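Local coordinates for DnaD domain protein (Enterococcus faecalis, PDB 2I5U) that is of unknown function but, as a DnaB/DnaD-family domain, probably takes part in the initiation of DNA replication, at residues N11-M16 and K47-A52; T22-W27 and N61-I66; Y26-F31 and Q43-A48. All blocks are in the same frame, centred on the assembly; numbering follows the deposited sequence.

Interaction 1 (N11-M16 and K47-A52)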
# COMPACT_ATOMS: atom_id res chain seq x y z
N ASN A 11 8.62 4.46 -9.94
CA ASN A 11 7.99 3.50 -10.84
C ASN A 11 6.87 4.09 -11.68
O ASN A 11 6.01 3.37 -12.15
CB ASN A 11 7.56 2.24 -10.08
CG ASN A 11 8.74 1.40 -9.69
OD1 ASN A 11 9.13 1.33 -8.52
ND2 ASN A 11 9.36 0.80 -10.68
N GLY A 12 6.96 5.39 -11.90
CA GLY A 12 6.07 6.06 -12.86
C GLY A 12 4.70 6.43 -12.33
O GLY A 12 3.79 6.71 -13.12
N PHE A 13 4.54 6.44 -11.01
CA PHE A 13 3.32 6.93 -10.38
C PHE A 13 3.32 8.45 -10.22
O PHE A 13 2.33 9.00 -9.78
CB PHE A 13 3.17 6.36 -8.98
CG PHE A 13 2.81 4.88 -8.93
CD1 PHE A 13 1.52 4.49 -8.58
CD2 PHE A 13 3.78 3.91 -9.11
CE1 PHE A 13 1.20 3.16 -8.50
CE2 PHE A 13 3.45 2.57 -9.02
CZ PHE A 13 2.16 2.20 -8.70
N GLY A 14 4.44 9.08 -10.50
CA GLY A 14 4.60 10.50 -10.19
C GLY A 14 4.87 10.73 -8.72
O GLY A 14 5.15 9.80 -7.95
N LEU A 15 4.76 11.99 -8.31
CA LEU A 15 4.95 12.35 -6.92
C LEU A 15 3.92 11.67 -6.04
O LEU A 15 2.78 11.49 -6.44
CB LEU A 15 4.79 13.86 -6.75
CG LEU A 15 5.74 14.77 -7.51
CD1 LEU A 15 5.35 16.25 -7.31
CD2 LEU A 15 7.16 14.49 -7.05
N MSE A 16 4.33 11.29 -4.84
CA MSE A 16 3.38 10.83 -3.84
C MSE A 16 2.62 12.03 -3.27
O MSE A 16 3.21 12.89 -2.65
CB MSE A 16 4.10 10.08 -2.70
CG MSE A 16 3.29 9.82 -1.49
SE MSE A 16 2.08 8.49 -1.94
CE MSE A 16 3.34 6.98 -1.76
N LYS A 47 4.04 -4.68 -1.70
CA LYS A 47 3.62 -5.77 -2.59
C LYS A 47 2.43 -5.37 -3.48
O LYS A 47 2.40 -5.70 -4.66
CB LYS A 47 3.27 -7.03 -1.79
CG LYS A 47 2.88 -8.21 -2.64
CD LYS A 47 4.08 -8.82 -3.34
CE LYS A 47 3.73 -9.38 -4.71
NZ LYS A 47 3.87 -8.33 -5.76
N ALA A 48 1.43 -4.69 -2.91
CA ALA A 48 0.29 -4.22 -3.71
C ALA A 48 0.78 -3.25 -4.79
O ALA A 48 0.29 -3.27 -5.91
CB ALA A 48 -0.77 -3.55 -2.82
N ILE A 49 1.74 -2.40 -4.47
CA ILE A 49 2.28 -1.47 -5.48
C ILE A 49 2.98 -2.23 -6.60
O ILE A 49 2.79 -1.92 -7.80
CB ILE A 49 3.23 -0.43 -4.84
CG1 ILE A 49 2.40 0.51 -3.97
CG2 ILE A 49 3.96 0.36 -5.90
CD1 ILE A 49 3.25 1.45 -3.06
N GLU A 50 3.73 -3.25 -6.24
CA GLU A 50 4.38 -4.12 -7.24
C GLU A 50 3.36 -4.77 -8.16
O GLU A 50 3.54 -4.84 -9.38
CB GLU A 50 5.20 -5.21 -6.56
CG GLU A 50 6.47 -4.66 -5.93
CD GLU A 50 7.33 -5.72 -5.30
OE1 GLU A 50 6.79 -6.61 -4.61
OE2 GLU A 50 8.58 -5.64 -5.47
N ILE A 51 2.27 -5.25 -7.58
CA ILE A 51 1.18 -5.87 -8.37
C ILE A 51 0.58 -4.85 -9.35
O ILE A 51 0.34 -5.16 -10.51
CB ILE A 51 0.09 -6.45 -7.43
CG1 ILE A 51 0.62 -7.69 -6.70
CG2 ILE A 51 -1.16 -6.81 -8.19
CD1 ILE A 51 -0.22 -8.14 -5.52
N ALA A 52 0.39 -3.63 -8.89
CA ALA A 52 -0.15 -2.56 -9.72
C ALA A 52 0.81 -2.21 -10.86
O ALA A 52 0.37 -1.93 -11.98
CB ALA A 52 -0.44 -1.32 -8.85
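Ala52, the small residue set against the rim of the Phe13 ring, is itself fixed by its helix: its N donates to Ala48 O at 3.0 Å, one turn back. Ile51 N likewise bonds to Lys47 O, also at 3.0 Å. These residues lie in the C-terminal half of helix 38-55 in a compact all-helical domain of four helices, and what they receive is a single aromatic side chain from the loop that joins helix 2-9 to helix 18-32. Phe13 lies between two glycines of positive phi, Gly12 and Gly14, and points toward the helix. Its CG is anti to the carbonyl carbon and beside the backbone N, chi1 -72°, a setting that lays the ring out toward the helix with CZ leading. CZ comes to 3.8 Å from Ile49 CG2, and the neighbouring ring atom CE2 is 3.9 Å from the same methyl. Ile49 crosses the ring obliquely and touches it with CG2, the branch anti to the backbone N, and not with the longer CG1 arm. The contact is wholly apolar, while polar bonds secure the loop from outside the two segments: Asn11 O accepts from Arg58 NH1, and Met16 N, the amide of a selenomethionine, is bonded to Glu9 OE2. Trp8, whose ring plane is about 30° from that of Phe13, together with Ile53 and Ile63, brings helices 2-9, 38-55 and 60-73 to the ring. Ala52 meets it more loosely, at the edge and close to the ring plane, with Phe13 CZ 4.4 Å from Ala52 CB.

Interaction 2 (T22-W27 and N61-I66)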
# COMPACT_ATOMS: atom_id res chain seq x y z
N THR A 22 -1.36 10.05 3.30
CA THR A 22 -2.35 9.95 4.38
C THR A 22 -3.07 8.61 4.29
O THR A 22 -3.24 7.92 5.28
CB THR A 22 -3.38 11.10 4.29
OG1 THR A 22 -2.70 12.36 4.47
CG2 THR A 22 -4.47 10.93 5.32
N ASP A 23 -3.48 8.25 3.07
CA ASP A 23 -4.20 7.00 2.83
C ASP A 23 -3.36 5.79 3.21
O ASP A 23 -3.86 4.84 3.82
CB ASP A 23 -4.65 6.91 1.36
CG ASP A 23 -5.76 7.88 1.01
OD1 ASP A 23 -6.55 8.27 1.90
OD2 ASP A 23 -5.87 8.28 -0.16
N PHE A 24 -2.09 5.81 2.84
CA PHE A 24 -1.24 4.68 3.16
C PHE A 24 -0.92 4.62 4.66
O PHE A 24 -0.79 3.52 5.22
CB PHE A 24 0.04 4.67 2.30
CG PHE A 24 -0.20 4.22 0.87
CD1 PHE A 24 -1.02 3.16 0.55
CD2 PHE A 24 0.46 4.84 -0.16
CE1 PHE A 24 -1.20 2.74 -0.78
CE2 PHE A 24 0.29 4.43 -1.48
CZ PHE A 24 -0.55 3.38 -1.78
N ASP A 25 -0.76 5.78 5.32
CA ASP A 25 -0.56 5.81 6.78
C ASP A 25 -1.75 5.15 7.47
O ASP A 25 -1.60 4.37 8.42
CB ASP A 25 -0.45 7.24 7.32
CG ASP A 25 0.91 7.86 7.10
OD1 ASP A 25 1.87 7.12 6.88
OD2 ASP A 25 1.01 9.12 7.19
N TYR A 26 -2.94 5.46 6.98
CA TYR A 26 -4.17 4.93 7.53
C TYR A 26 -4.27 3.43 7.26
O TYR A 26 -4.72 2.67 8.11
CB TYR A 26 -5.39 5.67 6.99
CG TYR A 26 -6.50 5.70 7.98
CD1 TYR A 26 -6.52 6.64 9.00
CD2 TYR A 26 -7.48 4.72 7.95
CE1 TYR A 26 -7.51 6.64 9.94
CE2 TYR A 26 -8.50 4.73 8.89
CZ TYR A 26 -8.50 5.69 9.88
OH TYR A 26 -9.47 5.69 10.84
N TRP A 27 -3.77 2.98 6.11
CA TRP A 27 -3.76 1.55 5.79
C TRP A 27 -2.84 0.79 6.72
O TRP A 27 -3.18 -0.31 7.16
CB TRP A 27 -3.33 1.31 4.33
CG TRP A 27 -4.47 1.19 3.40
CD1 TRP A 27 -4.79 2.01 2.34
CD2 TRP A 27 -5.45 0.16 3.42
NE1 TRP A 27 -5.92 1.55 1.72
CE2 TRP A 27 -6.35 0.42 2.37
CE3 TRP A 27 -5.68 -0.94 4.25
CZ2 TRP A 27 -7.46 -0.40 2.11
CZ3 TRP A 27 -6.76 -1.76 4.00
CH2 TRP A 27 -7.65 -1.47 2.94
N ASN A 61 -6.50 3.79 -6.66
CA ASN A 61 -7.74 3.02 -6.70
C ASN A 61 -7.48 1.53 -6.82
O ASN A 61 -8.07 0.73 -6.11
CB ASN A 61 -8.65 3.50 -7.83
CG ASN A 61 -9.28 4.86 -7.55
OD1 ASN A 61 -9.59 5.21 -6.40
ND2 ASN A 61 -9.53 5.61 -8.61
N TYR A 62 -6.57 1.17 -7.71
CA TYR A 62 -6.28 -0.24 -7.96
C TYR A 62 -5.61 -0.87 -6.73
O TYR A 62 -5.96 -1.99 -6.30
CB TYR A 62 -5.37 -0.36 -9.17
CG TYR A 62 -5.17 -1.78 -9.67
CD1 TYR A 62 -6.04 -2.35 -10.59
CD2 TYR A 62 -4.05 -2.50 -9.30
CE1 TYR A 62 -5.83 -3.62 -11.07
CE2 TYR A 62 -3.84 -3.77 -9.78
CZ TYR A 62 -4.74 -4.33 -10.64
OH TYR A 62 -4.53 -5.61 -11.16
N ILE A 63 -4.69 -0.12 -6.13
CA ILE A 63 -3.99 -0.61 -4.95
C ILE A 63 -4.95 -0.76 -3.76
O ILE A 63 -4.89 -1.75 -3.03
CB ILE A 63 -2.81 0.33 -4.59
CG1 ILE A 63 -1.74 0.24 -5.69
CG2 ILE A 63 -2.23 -0.02 -3.24
CD1 ILE A 63 -0.85 1.42 -5.72
N ASN A 64 -5.82 0.22 -3.57
CA ASN A 64 -6.83 0.19 -2.51
C ASN A 64 -7.72 -1.06 -2.60
O ASN A 64 -8.01 -1.70 -1.60
CB ASN A 64 -7.66 1.48 -2.59
CG ASN A 64 -8.62 1.64 -1.46
OD1 ASN A 64 -8.27 1.52 -0.30
ND2 ASN A 64 -9.85 1.96 -1.80
N ALA A 65 -8.15 -1.40 -3.80
CA ALA A 65 -8.98 -2.59 -3.99
C ALA A 65 -8.25 -3.84 -3.51
O ALA A 65 -8.85 -4.72 -2.85
CB ALA A 65 -9.39 -2.73 -5.42
N ILE A 66 -6.97 -3.93 -3.85
CA ILE A 66 -6.16 -5.07 -3.42
C ILE A 66 -6.07 -5.13 -1.91
O ILE A 66 -6.28 -6.17 -1.30
CB ILE A 66 -4.73 -4.99 -3.98
CG1 ILE A 66 -4.73 -5.05 -5.50
CG2 ILE A 66 -3.87 -6.12 -3.42
CD1 ILE A 66 -3.40 -4.72 -6.15
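Both aromatic groups of helix segment 22-27 meet helix segment 61-66 by their edges. Ile63 CG2 lies at the edge of the Phe24 ring, near its plane, 3.8 Å from CE1 and slightly farther from CZ, and the two side chains cross at about a right angle. At the Trp27 indole it is Asn64 OD1 that lies at the edge and in plane, 3.1 Å from NE1. That hydrogen bond is weak, because the N-H...O angle is only 134°: the oxygen has slid along the rim toward CZ2, which is 3.2 Å from OD1. The indole and amide planes stand 64° apart. In this all-helical domain the contact joins the second and fourth helices, 18-32 and 60-73. With Asn64 CG anti to the backbone N (chi1 -173°), the amide reaches the indole although the CB itself is not aimed at it. Trp27 NE1 is shared, since Tyr60 OH forms a second weak hydrogen bond with it, and Tyr60 also meets Phe24 edge-to-face. The indole further meets the Phe31 ring, while Ile45 and Ile4 pack against Phe24 from helices 38-55 and 2-9.

Interaction 3 (Y26-F31 and Q43-A48)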
# COMPACT_ATOMS: atom_id res chain seq x y z
N TYR A 26 -2.94 5.46 6.98
CA TYR A 26 -4.17 4.93 7.53
C TYR A 26 -4.27 3.43 7.26
O TYR A 26 -4.72 2.67 8.11
CB TYR A 26 -5.39 5.67 6.99
CG TYR A 26 -6.50 5.70 7.98
CD1 TYR A 26 -6.52 6.64 9.00
CD2 TYR A 26 -7.48 4.72 7.95
CE1 TYR A 26 -7.51 6.64 9.94
CE2 TYR A 26 -8.50 4.73 8.89
CZ TYR A 26 -8.50 5.69 9.88
OH TYR A 26 -9.47 5.69 10.84
N TRP A 27 -3.77 2.98 6.11
CA TRP A 27 -3.76 1.55 5.79
C TRP A 27 -2.84 0.79 6.72
O TRP A 27 -3.18 -0.31 7.16
CB TRP A 27 -3.33 1.31 4.33
CG TRP A 27 -4.47 1.19 3.40
CD1 TRP A 27 -4.79 2.01 2.34
CD2 TRP A 27 -5.45 0.16 3.42
NE1 TRP A 27 -5.92 1.55 1.72
CE2 TRP A 27 -6.35 0.42 2.37
CE3 TRP A 27 -5.68 -0.94 4.25
CZ2 TRP A 27 -7.46 -0.40 2.11
CZ3 TRP A 27 -6.76 -1.76 4.00
CH2 TRP A 27 -7.65 -1.47 2.94
N ILE A 28 -1.69 1.36 7.03
CA ILE A 28 -0.77 0.74 7.97
C ILE A 28 -1.46 0.58 9.33
O ILE A 28 -1.40 -0.50 9.96
CB ILE A 28 0.56 1.54 8.11
CG1 ILE A 28 1.38 1.41 6.83
CG2 ILE A 28 1.37 1.04 9.31
CD1 ILE A 28 2.54 2.38 6.75
N SER A 29 -2.14 1.64 9.78
CA SER A 29 -2.90 1.60 11.04
C SER A 29 -3.98 0.52 11.01
O SER A 29 -4.20 -0.19 12.02
CB SER A 29 -3.52 2.96 11.32
OG SER A 29 -2.52 3.89 11.70
N ASP A 30 -4.67 0.39 9.88
CA ASP A 30 -5.76 -0.56 9.76
C ASP A 30 -5.28 -2.00 9.80
O ASP A 30 -5.90 -2.86 10.43
CB ASP A 30 -6.64 -0.27 8.53
CG ASP A 30 -7.63 0.86 8.77
OD1 ASP A 30 -7.80 1.31 9.93
OD2 ASP A 30 -8.26 1.29 7.79
N PHE A 31 -4.13 -2.27 9.18
CA PHE A 31 -3.55 -3.61 9.26
C PHE A 31 -3.07 -3.89 10.66
O PHE A 31 -3.19 -5.03 11.14
CB PHE A 31 -2.45 -3.83 8.22
CG PHE A 31 -2.99 -4.18 6.85
CD1 PHE A 31 -3.59 -5.41 6.62
CD2 PHE A 31 -2.97 -3.26 5.83
CE1 PHE A 31 -4.12 -5.72 5.37
CE2 PHE A 31 -3.50 -3.58 4.58
CZ PHE A 31 -4.08 -4.79 4.36
N GLN A 43 5.17 -3.88 4.25
CA GLN A 43 5.48 -4.89 3.24
C GLN A 43 4.27 -5.22 2.36
O GLN A 43 4.41 -5.42 1.16
CB GLN A 43 5.99 -6.18 3.91
CG GLN A 43 7.39 -6.03 4.52
CD GLN A 43 7.90 -7.31 5.18
OE1 GLN A 43 7.12 -8.17 5.61
NE2 GLN A 43 9.22 -7.41 5.30
N LEU A 44 3.08 -5.26 2.96
CA LEU A 44 1.85 -5.51 2.20
C LEU A 44 1.61 -4.39 1.18
O LEU A 44 1.28 -4.64 0.03
CB LEU A 44 0.63 -5.62 3.11
CG LEU A 44 0.53 -6.91 3.94
CD1 LEU A 44 -0.59 -6.81 4.98
CD2 LEU A 44 0.32 -8.11 3.04
N ILE A 45 1.81 -3.16 1.60
CA ILE A 45 1.59 -2.04 0.70
C ILE A 45 2.61 -2.08 -0.46
O ILE A 45 2.25 -1.91 -1.62
CB ILE A 45 1.60 -0.68 1.43
CG1 ILE A 45 0.39 -0.58 2.36
CG2 ILE A 45 1.54 0.45 0.41
CD1 ILE A 45 0.51 0.48 3.41
N VAL A 46 3.87 -2.34 -0.14
CA VAL A 46 4.88 -2.46 -1.18
C VAL A 46 4.48 -3.53 -2.19
O VAL A 46 4.60 -3.32 -3.42
CB VAL A 46 6.26 -2.78 -0.59
CG1 VAL A 46 7.24 -3.14 -1.70
CG2 VAL A 46 6.78 -1.60 0.22
N LYS A 47 4.04 -4.68 -1.70
CA LYS A 47 3.62 -5.77 -2.59
C LYS A 47 2.43 -5.37 -3.48
O LYS A 47 2.40 -5.70 -4.66
CB LYS A 47 3.27 -7.03 -1.79
CG LYS A 47 2.88 -8.21 -2.64
CD LYS A 47 4.08 -8.82 -3.34
CE LYS A 47 3.73 -9.38 -4.71
NZ LYS A 47 3.87 -8.33 -5.76
N ALA A 48 1.43 -4.69 -2.91
CA ALA A 48 0.29 -4.22 -3.71
C ALA A 48 0.78 -3.25 -4.79
O ALA A 48 0.29 -3.27 -5.91
CB ALA A 48 -0.77 -3.55 -2.82
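Ile45 reaches for Ile28 and Trp27 with the last carbon of its longer branch. Its CB already points at helix segment 26-31. From there CG1 turns beside the backbone N (chi1 -67°), and the extended second torsion carries CD1 straight on toward the other helix. The tip lands 3.6 Å from Ile28 CG1, where the two isoleucines cross at about a right angle. The same CD1 is 4.0 Å from Trp27 CB, the root of the indole side chain, so this one methyl fits between consecutive residues of helix 18-32. The other branch, CG2, serves a different neighbour and packs on the Phe24 ring. Ile4 of helix 2-9 touches both Ile45 and Ile28, which places a third helix beside the pair. Next to this hydrophobic contact lies a second one, of aromatic kind. Leu44 CD1 sits over one face of the Phe31 ring, 3.8 Å from the ring centroid and 17° off the normal, which makes it a CH-pi contact. It is displaced toward the rim, being 3.7 Å from Phe31 CD1 and equally close to CE1. Ala41, a turn earlier on helix 38-55, also touches Phe31. The pairing joins two consecutive helices, 18-32 and 38-55, whose N-to-C directions differ by 124° in these segments. The axes stay 10.6 Å apart at their closest, a span bridged by branched and aromatic side chains from both helices, with Ile28 and Ile45 the nearest residues by CA. All the groups that meet are hydrocarbon, so the contact probably rests on dispersion and the exclusion of water, with the CH-pi approach the more directional part.

In the fold
From the N terminus, the loop after helix 2-9 is first used in interaction 1, which closes a long excursion back to the C-terminal half of helix 38-55. Helix 18-32 then enters interactions 2 and 3, which start on overlapping stretches sharing Tyr26 and Trp27. Interaction 3 closes the shorter loop, to the adjoining helix 38-55, and interaction 2 the longer one, to helix 60-73. Interaction 3 nests within the loop of interaction 1, their ends overlapping at Lys47 and Ala48, whereas interactions 1 and 2 cross. Ile63 links all three, touching Ile49 and Ala52 of interaction 1 and Ala48 of interaction 3, so these contacts join into one packed interior.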